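Local coordinates for protein EmGH1 (Erythrobacter marinus, PDB 5Z87) that probably hydrolyses beta-glucosidic bonds, and possibly beta-xylosidic and alpha-arabinofuranosidic ones, as a glycoside hydrolase of family 3, at residues A[434-440]-A[524-530]; A[480-484]-A[511-515]; A[443-447]-A[459-463]. All blocks are in the same frame, centred on the assembly; numbering follows the deposited sequence.

All three contacts belong to the family 3 C-terminal domain. From the N terminus, strand 436-440 leads into 443-447, and contact 3 closes a short loop from there to the start of helix 462-473. That helix leads back to strand 476-480; the exit of that strand, 480-484, closes a longer loop onto helix 508-522 in contact 2. The helix then delivers the chain to strand 527-533, which pairs with strand 436-440 in contact 1. Contact 1 thus encloses the other two, which follow in series and do not touch each other. Val439 joins contact 1 to both: its O probably bonds Ala480 N, and its side chain packs on Ala444 and Leu463.

Contact 1: A[434-440]-A[524-530]; sequences VRKMLVV and DCDVIVM
Strands 436-440 and 527-530 are neighbouring parallel strands in the mixed sheet of the family 3 C-terminal domain, their axes 4.7 Å apart. Leu438 is held through both its backbone N and its O: the N donates to Val527 O, and the O receives Val529 N at 2.8 Å, with the donor almost straight out from the carbonyl. Val440 N continues the pattern to Val529 O. On one face Met437 SD meets Val529 CG2 at 4.0 Å; on the other Ile528 CG2 touches both Leu438 CD2 and Val440 CG1, and helix 508-522 covers Leu438, Val440 and Ile528. Where the strands begin, the carboxylate of Asp526 takes two successive backbone N-H groups through syn lone pairs: Arg435 N reaches OD2 at 3.0 Å, nearly straight (176°), and Lys436 N reaches OD1 at 2.8 Å. A chi1 of 40° sets Asp526 CG between its own N and carbonyl carbon and turns the carboxylate to this backbone. Lys436 extends with CG anti to N (chi1 -166°) and bends only at its last torsion, bringing NZ to Glu478 OE1 in a salt bridge and to Asp524 OD1 in another, at a doubtful, implausibly short 2.3 Å. Cys525 SG rests 3.7 Å from Leu438 CB.

Contact 2: A[480-484]-A[511-515]; sequences AQGCA and NRRLI
Asn511 turns its carboxamide to the backbone of Ala484 and bonds both polar atoms of that residue. Its OD1 accepts Ala484 N at 2.6 Å along a nearly straight N-H (174°), though the donor is tilted from the side-chain carbonyl plane; its ND2 donates to Ala484 O at 3.0 Å, on an in-plane lone pair. Two bonds of opposite sense fix the rotation of the amide, although Ala484 O lies somewhat out of the amide plane, and ND2 has a further partner in Glu560. Cys483 CB lies 3.3 Å from Asn511 OD1. One turn on, Leu514 points at the loop: its CB lies 3.3 Å from Gly482 O, and its CG, anti to the carbonyl carbon, carries CD1 to Gln481 CG at 4.1 Å, the side chains crossing at a slant. Gln481 OE1 bonds Gly491 N. A water bridges the backbones, accepting from Gly482 N and donating to Leu514 O at 2.6 Å. Gly482 has phi 83° and psi -72°, where a side chain would collide with the carbonyl O of Gln481. Helix 561-569 covers Cys483 and Ile515. This is strand-to-helix packing of an alpha/beta domain: the exit of edge strand 476-480 is fastened to the next helix, 508-522.

Contact 3: A[443-447]-A[459-463]; sequences NAASV and GVSAL
Val447 sets CG2 against the backbone of Gly459, 3.2 Å from Gly459 O, while CG1 lies over Gly459 CA at 3.9 Å. With CG1 anti to the backbone N (chi1 -180°), both methyl branches face this glycine, and a CB on it would come tight against CG1. CG2 also lies near Ser461 N. An alanine in place of Val447 would remove both branches and is likely to open a gap beside Gly459 and Ser461. Further along, Ala444 O accepts Leu463 N at 2.9 Å, the donor standing above the carbonyl plane by 38°, and Leu463 CB packs on the same oxygen. Leu463 CD2 reaches Ala445 CB at 4.1 Å. This bond and the packing round it meet the N-terminal end of helix 462-473, the helix of the beta-alpha-beta crossover between strands 436-440 and 476-480. Ser461 is its N-cap: OG, placed between the backbone N and carbonyl carbon by a chi1 of 71°, accepts Glu464 N. Another N-H of the first turn, Ala462 N, donates a hydrogen bond to a water at 2.8 Å; the same water donates to Asn443 O and Ser446 O. A second water donates to Ala445 O and lies 3.1 Å from Ser461 OG. Farther out, Asn443 ND2 bonds Gly534 O, Ser446 OG bonds His448, and Tyr479 of strand 476-480 packs on Ala444, Ala445 and Leu463.

Contact 1: A[434-440]-A[524-530]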
ATOM      1  N   VAL A 434      -4.591  37.495  30.967  1.00 40.81           N
ATOM      2  CA  VAL A 434      -3.364  36.715  31.039  1.00 37.80           C
ATOM      3  C   VAL A 434      -2.323  37.532  31.781  1.00 42.47           C
ATOM      4  O   VAL A 434      -2.202  38.743  31.561  1.00 45.52           O
ATOM      5  CB  VAL A 434      -2.872  36.330  29.627  1.00 47.83           C
ATOM      6  CG1 VAL A 434      -1.510  35.643  29.691  1.00 32.83           C
ATOM      7  CG2 VAL A 434      -3.894  35.439  28.925  1.00 40.66           C
ATOM      8  N   ARG A 435      -1.571  36.883  32.668  1.00 43.70           N
ATOM      9  CA  ARG A 435      -0.472  37.552  33.345  1.00 44.85           C
ATOM     10  C   ARG A 435       0.893  37.049  32.895  1.00 39.39           C
ATOM     11  O   ARG A 435       1.734  37.849  32.476  1.00 50.96           O
ATOM     12  CB  ARG A 435      -0.606  37.413  34.874  1.00 46.92           C
ATOM     13  CG  ARG A 435       0.734  37.567  35.610  1.00 69.03           C
ATOM     14  CD  ARG A 435       0.604  37.680  37.138  1.00 72.65           C
ATOM     15  NE  ARG A 435       0.882  36.420  37.837  1.00 72.26           N
ATOM     16  CZ  ARG A 435       2.041  35.759  37.809  1.00 73.63           C
ATOM     17  NH1 ARG A 435       3.079  36.225  37.126  1.00 79.08           N
ATOM     18  NH2 ARG A 435       2.166  34.620  38.480  1.00 71.67           N
ATOM     19  N   LYS A 436       1.149  35.743  32.956  1.00 37.39           N
ATOM     20  CA  LYS A 436       2.467  35.211  32.608  1.00 43.19           C
ATOM     21  C   LYS A 436       2.302  33.931  31.797  1.00 47.77           C
ATOM     22  O   LYS A 436       1.879  32.902  32.334  1.00 42.86           O
ATOM     23  CB  LYS A 436       3.305  34.955  33.855  1.00 38.22           C
ATOM     24  CG  LYS A 436       4.776  34.735  33.563  1.00 40.90           C
ATOM     25  CD  LYS A 436       5.555  34.425  34.833  1.00 52.53           C
ATOM     26  CE  LYS A 436       7.054  34.523  34.596  1.00 59.05           C
ATOM     27  NZ  LYS A 436       7.723  33.188  34.596  1.00 62.93           N
ATOM     28  N   MET A 437       2.669  33.987  30.517  1.00 43.55           N
ATOM     29  CA  MET A 437       2.523  32.868  29.594  1.00 37.57           C
ATOM     30  C   MET A 437       3.875  32.224  29.322  1.00 34.99           C
ATOM     31  O   MET A 437       4.837  32.917  28.974  1.00 37.65           O
ATOM     32  CB  MET A 437       1.893  33.335  28.283  1.00 35.26           C
ATOM     33  CG  MET A 437       2.035  32.332  27.152  1.00 34.99           C
ATOM     34  SD  MET A 437       1.659  33.030  25.538  1.00 28.94           S
ATOM     35  CE  MET A 437      -0.042  33.548  25.683  1.00 22.86           C
ATOM     36  N   LEU A 438       3.946  30.903  29.491  1.00 30.68           N
ATOM     37  CA  LEU A 438       5.117  30.126  29.099  1.00 32.90           C
ATOM     38  C   LEU A 438       4.946  29.647  27.660  1.00 37.36           C
ATOM     39  O   LEU A 438       3.964  28.966  27.346  1.00 35.12           O
ATOM     40  CB  LEU A 438       5.309  28.924  30.018  1.00 30.97           C
ATOM     41  CG  LEU A 438       6.341  27.898  29.534  1.00 33.04           C
ATOM     42  CD1 LEU A 438       7.755  28.470  29.590  1.00 34.88           C
ATOM     43  CD2 LEU A 438       6.253  26.605  30.320  1.00 26.78           C
ATOM     44  N   VAL A 439       5.887  30.012  26.792  1.00 35.26           N
ATOM     45  CA  VAL A 439       5.951  29.510  25.423  1.00 31.76           C
ATOM     46  C   VAL A 439       7.084  28.496  25.373  1.00 31.09           C
ATOM     47  O   VAL A 439       8.247  28.852  25.593  1.00 35.50           O
ATOM     48  CB  VAL A 439       6.171  30.650  24.413  1.00 35.70           C
ATOM     49  CG1 VAL A 439       6.232  30.113  22.989  1.00 35.06           C
ATOM     50  CG2 VAL A 439       5.056  31.678  24.534  1.00 27.94           C
ATOM     51  N   VAL A 440       6.751  27.232  25.097  1.00 27.38           N
ATOM     52  CA  VAL A 440       7.671  26.117  25.298  1.00 25.93           C
ATOM     53  C   VAL A 440       7.533  25.105  24.166  1.00 29.87           C
ATOM     54  O   VAL A 440       6.436  24.872  23.647  1.00 24.27           O
ATOM     55  CB  VAL A 440       7.411  25.448  26.665  1.00 26.22           C
ATOM     56  CG1 VAL A 440       5.924  25.222  26.838  1.00 22.29           C
ATOM     57  CG2 VAL A 440       8.154  24.125  26.787  1.00 17.06           C
ATOM     58  N   ASP A 524       4.936  29.317  37.820  1.00 40.58           N
ATOM     59  CA  ASP A 524       4.434  30.674  38.001  1.00 50.80           C
ATOM     60  C   ASP A 524       3.651  31.192  36.796  1.00 46.70           C
ATOM     61  O   ASP A 524       3.216  32.349  36.807  1.00 47.10           O
ATOM     62  CB  ASP A 524       5.593  31.627  38.328  1.00 59.39           C
ATOM     63  CG  ASP A 524       6.828  31.361  37.484  1.00 66.78           C
ATOM     64  OD1 ASP A 524       6.949  31.941  36.384  1.00 65.98           O
ATOM     65  OD2 ASP A 524       7.677  30.550  37.918  1.00 71.95           O
ATOM     66  N   CYS A 525       3.437  30.365  35.776  1.00 43.23           N
ATOM     67  CA  CYS A 525       2.733  30.790  34.575  1.00 37.48           C
ATOM     68  C   CYS A 525       1.285  30.320  34.623  1.00 36.28           C
ATOM     69  O   CYS A 525       1.015  29.166  34.968  1.00 36.88           O
ATOM     70  CB  CYS A 525       3.432  30.248  33.332  1.00 41.38           C
ATOM     71  SG  CYS A 525       5.176  30.762  33.203  1.00 39.50           S
ATOM     72  N   ASP A 526       0.357  31.220  34.290  1.00 35.76           N
ATOM     73  CA  ASP A 526      -1.051  30.850  34.238  1.00 38.99           C
ATOM     74  C   ASP A 526      -1.475  30.262  32.896  1.00 41.87           C
ATOM     75  O   ASP A 526      -2.515  29.600  32.837  1.00 41.26           O
ATOM     76  CB  ASP A 526      -1.946  32.055  34.561  1.00 31.88           C
ATOM     77  CG  ASP A 526      -1.447  33.333  33.947  1.00 38.37           C
ATOM     78  OD1 ASP A 526      -0.240  33.603  34.088  1.00 46.16           O
ATOM     79  OD2 ASP A 526      -2.256  34.072  33.335  1.00 39.52           O
ATOM     80  N   VAL A 527      -0.704  30.477  31.827  1.00 41.53           N
ATOM     81  CA  VAL A 527      -0.978  29.918  30.504  1.00 37.65           C
ATOM     82  C   VAL A 527       0.290  29.261  29.969  1.00 41.46           C
ATOM     83  O   VAL A 527       1.380  29.845  30.049  1.00 35.29           O
ATOM     84  CB  VAL A 527      -1.472  30.995  29.522  1.00 39.89           C
ATOM     85  CG1 VAL A 527      -1.629  30.410  28.126  1.00 35.46           C
ATOM     86  CG2 VAL A 527      -2.768  31.595  30.006  1.00 34.25           C
ATOM     87  N   ILE A 528       0.150  28.049  29.428  1.00 33.85           N
ATOM     88  CA  ILE A 528       1.236  27.317  28.779  1.00 31.05           C
ATOM     89  C   ILE A 528       0.851  27.092  27.319  1.00 39.08           C
ATOM     90  O   ILE A 528      -0.235  26.569  27.036  1.00 33.84           O
ATOM     91  CB  ILE A 528       1.505  25.969  29.471  1.00 40.86           C
ATOM     92  CG1 ILE A 528       1.798  26.158  30.956  1.00 34.37           C
ATOM     93  CG2 ILE A 528       2.639  25.219  28.787  1.00 26.25           C
ATOM     94  CD1 ILE A 528       1.943  24.844  31.669  1.00 22.07           C
ATOM     95  N   VAL A 529       1.725  27.485  26.397  1.00 38.71           N
ATOM     96  CA  VAL A 529       1.497  27.297  24.963  1.00 29.93           C
ATOM     97  C   VAL A 529       2.605  26.399  24.443  1.00 34.59           C
ATOM     98  O   VAL A 529       3.768  26.821  24.372  1.00 28.30           O
ATOM     99  CB  VAL A 529       1.464  28.619  24.190  1.00 26.62           C
ATOM    100  CG1 VAL A 529       1.437  28.334  22.708  1.00 34.26           C
ATOM    101  CG2 VAL A 529       0.260  29.452  24.587  1.00 28.68           C
ATOM    102  N   MET A 530       2.251  25.162  24.079  1.00 26.37           N
ATOM    103  CA  MET A 530       3.224  24.171  23.633  1.00 23.73           C
ATOM    104  C   MET A 530       3.325  24.187  22.109  1.00 28.95           C
ATOM    105  O   MET A 530       2.312  24.053  21.408  1.00 26.32           O
ATOM    106  CB  MET A 530       2.834  22.784  24.133  1.00 23.77           C
ATOM    107  CG  MET A 530       2.336  22.799  25.574  1.00 26.84           C
ATOM    108  SD  MET A 530       2.151  21.158  26.275  1.00 32.46           S
ATOM    109  CE  MET A 530       0.652  20.591  25.454  1.00 26.98           C
TER

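Contact 2: A[480-484]-A[511-515]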
ATOM      1  N   ALA A 480      10.824  28.438  27.370  1.00 27.34           N
ATOM      2  CA  ALA A 480      11.624  27.274  27.697  1.00 26.09           C
ATOM      3  C   ALA A 480      11.746  26.394  26.460  1.00 28.51           C
ATOM      4  O   ALA A 480      10.803  26.284  25.669  1.00 35.91           O
ATOM      5  CB  ALA A 480      11.005  26.482  28.865  1.00 29.30           C
ATOM      6  N   GLN A 481      12.917  25.786  26.285  1.00 36.66           N
ATOM      7  CA  GLN A 481      13.114  24.845  25.184  1.00 39.05           C
ATOM      8  C   GLN A 481      12.102  23.696  25.248  1.00 39.42           C
ATOM      9  O   GLN A 481      11.475  23.342  24.240  1.00 32.82           O
ATOM     10  CB  GLN A 481      14.553  24.322  25.215  1.00 29.55           C
ATOM     11  CG  GLN A 481      14.893  23.300  24.144  1.00 43.37           C
ATOM     12  CD  GLN A 481      14.894  23.886  22.743  1.00 42.21           C
ATOM     13  OE1 GLN A 481      15.036  25.100  22.554  1.00 43.91           O
ATOM     14  NE2 GLN A 481      14.727  23.022  21.749  1.00 42.48           N
ATOM     15  N   GLY A 482      11.911  23.117  26.436  1.00 33.74           N
ATOM     16  CA  GLY A 482      11.003  21.996  26.595  1.00 27.46           C
ATOM     17  C   GLY A 482      11.675  20.688  26.234  1.00 31.72           C
ATOM     18  O   GLY A 482      11.981  19.878  27.112  1.00 28.31           O
ATOM     19  N   CYS A 483      11.906  20.477  24.935  1.00 34.35           N
ATOM     20  CA  CYS A 483      12.719  19.374  24.436  1.00 26.27           C
ATOM     21  C   CYS A 483      13.175  19.721  23.025  1.00 26.12           C
ATOM     22  O   CYS A 483      12.656  20.645  22.391  1.00 27.65           O
ATOM     23  CB  CYS A 483      11.958  18.044  24.443  1.00 31.45           C
ATOM     24  SG  CYS A 483      10.599  17.970  23.222  1.00 29.71           S
ATOM     25  N   ALA A 484      14.162  18.971  22.548  1.00 32.31           N
ATOM     26  CA  ALA A 484      14.657  19.079  21.185  1.00 36.81           C
ATOM     27  C   ALA A 484      14.161  17.892  20.371  1.00 32.32           C
ATOM     28  O   ALA A 484      14.016  16.782  20.891  1.00 27.72           O
ATOM     29  CB  ALA A 484      16.192  19.130  21.149  1.00 28.52           C
ATOM     30  N   ASN A 511      16.864  15.681  26.874  1.00 30.19           N
ATOM     31  CA  ASN A 511      15.480  16.134  26.755  1.00 31.65           C
ATOM     32  C   ASN A 511      14.733  16.011  28.078  1.00 24.58           C
ATOM     33  O   ASN A 511      13.912  16.869  28.414  1.00 30.38           O
ATOM     34  CB  ASN A 511      14.759  15.334  25.667  1.00 32.02           C
ATOM     35  CG  ASN A 511      14.934  15.931  24.276  1.00 33.34           C
ATOM     36  OD1 ASN A 511      15.113  17.139  24.115  1.00 37.11           O
ATOM     37  ND2 ASN A 511      14.858  15.079  23.262  1.00 31.73           N
ATOM     38  N   ARG A 512      14.981  14.940  28.835  1.00 28.87           N
ATOM     39  CA  ARG A 512      14.334  14.800  30.139  1.00 31.05           C
ATOM     40  C   ARG A 512      14.730  15.926  31.083  1.00 34.07           C
ATOM     41  O   ARG A 512      13.877  16.481  31.788  1.00 34.39           O
ATOM     42  CB  ARG A 512      14.669  13.447  30.753  1.00 35.59           C
ATOM     43  CG  ARG A 512      14.262  12.328  29.856  1.00 37.45           C
ATOM     44  CD  ARG A 512      13.943  11.055  30.570  1.00 37.00           C
ATOM     45  NE  ARG A 512      13.019  10.317  29.716  1.00 64.02           N
ATOM     46  CZ  ARG A 512      13.392   9.473  28.757  1.00 56.78           C
ATOM     47  NH1 ARG A 512      12.468   8.867  28.017  1.00 51.08           N
ATOM     48  NH2 ARG A 512      14.684   9.224  28.550  1.00 51.73           N
ATOM     49  N   ARG A 513      16.018  16.287  31.102  1.00 37.75           N
ATOM     50  CA  ARG A 513      16.444  17.438  31.891  1.00 31.37           C
ATOM     51  C   ARG A 513      15.758  18.708  31.411  1.00 34.90           C
ATOM     52  O   ARG A 513      15.315  19.528  32.226  1.00 40.81           O
ATOM     53  CB  ARG A 513      17.966  17.584  31.838  1.00 35.21           C
ATOM     54  CG  ARG A 513      18.710  16.340  32.312  1.00 32.35           C
ATOM     55  CD  ARG A 513      20.189  16.625  32.559  1.00 42.91           C
ATOM     56  NE  ARG A 513      20.934  16.879  31.322  1.00 50.02           N
ATOM     57  CZ  ARG A 513      21.520  15.933  30.585  1.00 43.39           C
ATOM     58  NH1 ARG A 513      22.181  16.265  29.477  1.00 42.26           N
ATOM     59  NH2 ARG A 513      21.447  14.655  30.949  1.00 37.76           N
ATOM     60  N   LEU A 514      15.635  18.880  30.087  1.00 32.28           N
ATOM     61  CA  LEU A 514      14.972  20.074  29.575  1.00 24.07           C
ATOM     62  C   LEU A 514      13.493  20.080  29.928  1.00 23.92           C
ATOM     63  O   LEU A 514      12.907  21.152  30.109  1.00 26.82           O
ATOM     64  CB  LEU A 514      15.165  20.182  28.063  1.00 33.47           C
ATOM     65  CG  LEU A 514      16.584  20.474  27.569  1.00 41.60           C
ATOM     66  CD1 LEU A 514      16.709  20.174  26.070  1.00 34.48           C
ATOM     67  CD2 LEU A 514      16.995  21.926  27.887  1.00 27.89           C
ATOM     68  N   ILE A 515      12.878  18.901  30.036  1.00 28.15           N
ATOM     69  CA  ILE A 515      11.476  18.821  30.439  1.00 34.24           C
ATOM     70  C   ILE A 515      11.311  19.276  31.886  1.00 30.82           C
ATOM     71  O   ILE A 515      10.436  20.094  32.201  1.00 32.52           O
ATOM     72  CB  ILE A 515      10.940  17.392  30.236  1.00 26.50           C
ATOM     73  CG1 ILE A 515      10.727  17.100  28.750  1.00 33.67           C
ATOM     74  CG2 ILE A 515       9.652  17.199  31.020  1.00 25.50           C
ATOM     75  CD1 ILE A 515      10.493  15.621  28.468  1.00 28.92           C
TER
HETATM   76  O   HOH W   1      13.202  23.465  28.967  1.00 36.54           O

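Contact 3: A[443-447]-A[459-463]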
ATOM      1  N   ASN A 443       9.581  23.797  18.652  1.00 25.00           N
ATOM      2  CA  ASN A 443       9.268  24.687  17.543  1.00 29.88           C
ATOM      3  C   ASN A 443       8.765  26.052  17.997  1.00 29.92           C
ATOM      4  O   ASN A 443       8.016  26.710  17.271  1.00 30.23           O
ATOM      5  CB  ASN A 443       8.259  24.028  16.608  1.00 27.72           C
ATOM      6  CG  ASN A 443       8.840  22.818  15.918  1.00 30.09           C
ATOM      7  OD1 ASN A 443      10.067  22.659  15.868  1.00 26.28           O
ATOM      8  ND2 ASN A 443       7.973  21.936  15.416  1.00 25.22           N
ATOM      9  N   ALA A 444       9.180  26.507  19.182  1.00 31.18           N
ATOM     10  CA  ALA A 444       8.715  27.804  19.668  1.00 28.61           C
ATOM     11  C   ALA A 444       9.617  28.943  19.208  1.00 25.38           C
ATOM     12  O   ALA A 444       9.135  29.922  18.626  1.00 30.59           O
ATOM     13  CB  ALA A 444       8.616  27.806  21.201  1.00 28.97           C
ATOM     14  N   ALA A 445      10.921  28.819  19.456  1.00 29.88           N
ATOM     15  CA  ALA A 445      11.874  29.901  19.241  1.00 35.82           C
ATOM     16  C   ALA A 445      12.450  29.921  17.834  1.00 33.15           C
ATOM     17  O   ALA A 445      12.966  30.953  17.400  1.00 39.26           O
ATOM     18  CB  ALA A 445      13.022  29.789  20.250  1.00 34.13           C
ATOM     19  N   SER A 446      12.378  28.802  17.133  1.00 37.98           N
ATOM     20  CA  SER A 446      12.850  28.653  15.768  1.00 38.01           C
ATOM     21  C   SER A 446      11.748  28.976  14.758  1.00 30.57           C
ATOM     22  O   SER A 446      10.557  28.756  15.007  1.00 32.74           O
ATOM     23  CB  SER A 446      13.371  27.223  15.572  1.00 39.58           C
ATOM     24  OG  SER A 446      12.596  26.277  16.321  1.00 28.65           O
ATOM     25  N   VAL A 447      12.159  29.535  13.619  1.00 30.35           N
ATOM     26  CA  VAL A 447      11.263  29.703  12.479  1.00 28.30           C
ATOM     27  C   VAL A 447      11.246  28.403  11.682  1.00 27.97           C
ATOM     28  O   VAL A 447      12.289  27.773  11.476  1.00 30.02           O
ATOM     29  CB  VAL A 447      11.714  30.890  11.604  1.00 32.07           C
ATOM     30  CG1 VAL A 447      10.789  31.070  10.419  1.00 25.90           C
ATOM     31  CG2 VAL A 447      11.773  32.175  12.424  1.00 33.71           C
ATOM     32  N   GLY A 459      11.975  34.729   9.446  1.00 24.97           N
ATOM     33  CA  GLY A 459      10.560  34.931   9.697  1.00 28.61           C
ATOM     34  C   GLY A 459      10.277  35.128  11.167  1.00 30.24           C
ATOM     35  O   GLY A 459      11.189  35.286  11.983  1.00 28.04           O
ATOM     36  N   VAL A 460       8.988  35.121  11.494  1.00 29.48           N
ATOM     37  CA  VAL A 460       8.513  35.406  12.845  1.00 27.57           C
ATOM     38  C   VAL A 460       8.115  34.091  13.501  1.00 31.37           C
ATOM     39  O   VAL A 460       7.079  33.509  13.164  1.00 27.65           O
ATOM     40  CB  VAL A 460       7.342  36.396  12.834  1.00 29.04           C
ATOM     41  CG1 VAL A 460       6.794  36.564  14.228  1.00 27.61           C
ATOM     42  CG2 VAL A 460       7.793  37.743  12.276  1.00 26.81           C
ATOM     43  N   SER A 461       8.921  33.632  14.457  1.00 30.95           N
ATOM     44  CA  SER A 461       8.632  32.394  15.163  1.00 26.27           C
ATOM     45  C   SER A 461       7.390  32.552  16.043  1.00 33.24           C
ATOM     46  O   SER A 461       6.888  33.657  16.275  1.00 25.70           O
ATOM     47  CB  SER A 461       9.818  31.972  16.033  1.00 30.38           C
ATOM     48  OG  SER A 461       9.960  32.842  17.149  1.00 27.40           O
ATOM     49  N   ALA A 462       6.898  31.415  16.547  1.00 25.70           N
ATOM     50  CA  ALA A 462       5.766  31.445  17.470  1.00 30.84           C
ATOM     51  C   ALA A 462       6.098  32.273  18.709  1.00 25.89           C
ATOM     52  O   ALA A 462       5.309  33.128  19.126  1.00 24.48           O
ATOM     53  CB  ALA A 462       5.364  30.014  17.854  1.00 21.98           C
ATOM     54  N   LEU A 463       7.286  32.053  19.285  1.00 22.18           N
ATOM     55  CA  LEU A 463       7.733  32.832  20.444  1.00 26.10           C
ATOM     56  C   LEU A 463       7.719  34.329  20.148  1.00 31.27           C
ATOM     57  O   LEU A 463       7.073  35.115  20.853  1.00 29.80           O
ATOM     58  CB  LEU A 463       9.139  32.392  20.852  1.00 31.02           C
ATOM     59  CG  LEU A 463       9.769  33.210  21.979  1.00 35.31           C
ATOM     60  CD1 LEU A 463       9.031  32.930  23.303  1.00 33.73           C
ATOM     61  CD2 LEU A 463      11.266  32.934  22.105  1.00 18.82           C
TER
HETATM   62  O   HOH W   2       7.745  28.910  15.502  1.00 23.88           O
HETATM   63  O   HOH W   3      12.494  33.490  18.732  1.00 36.36           O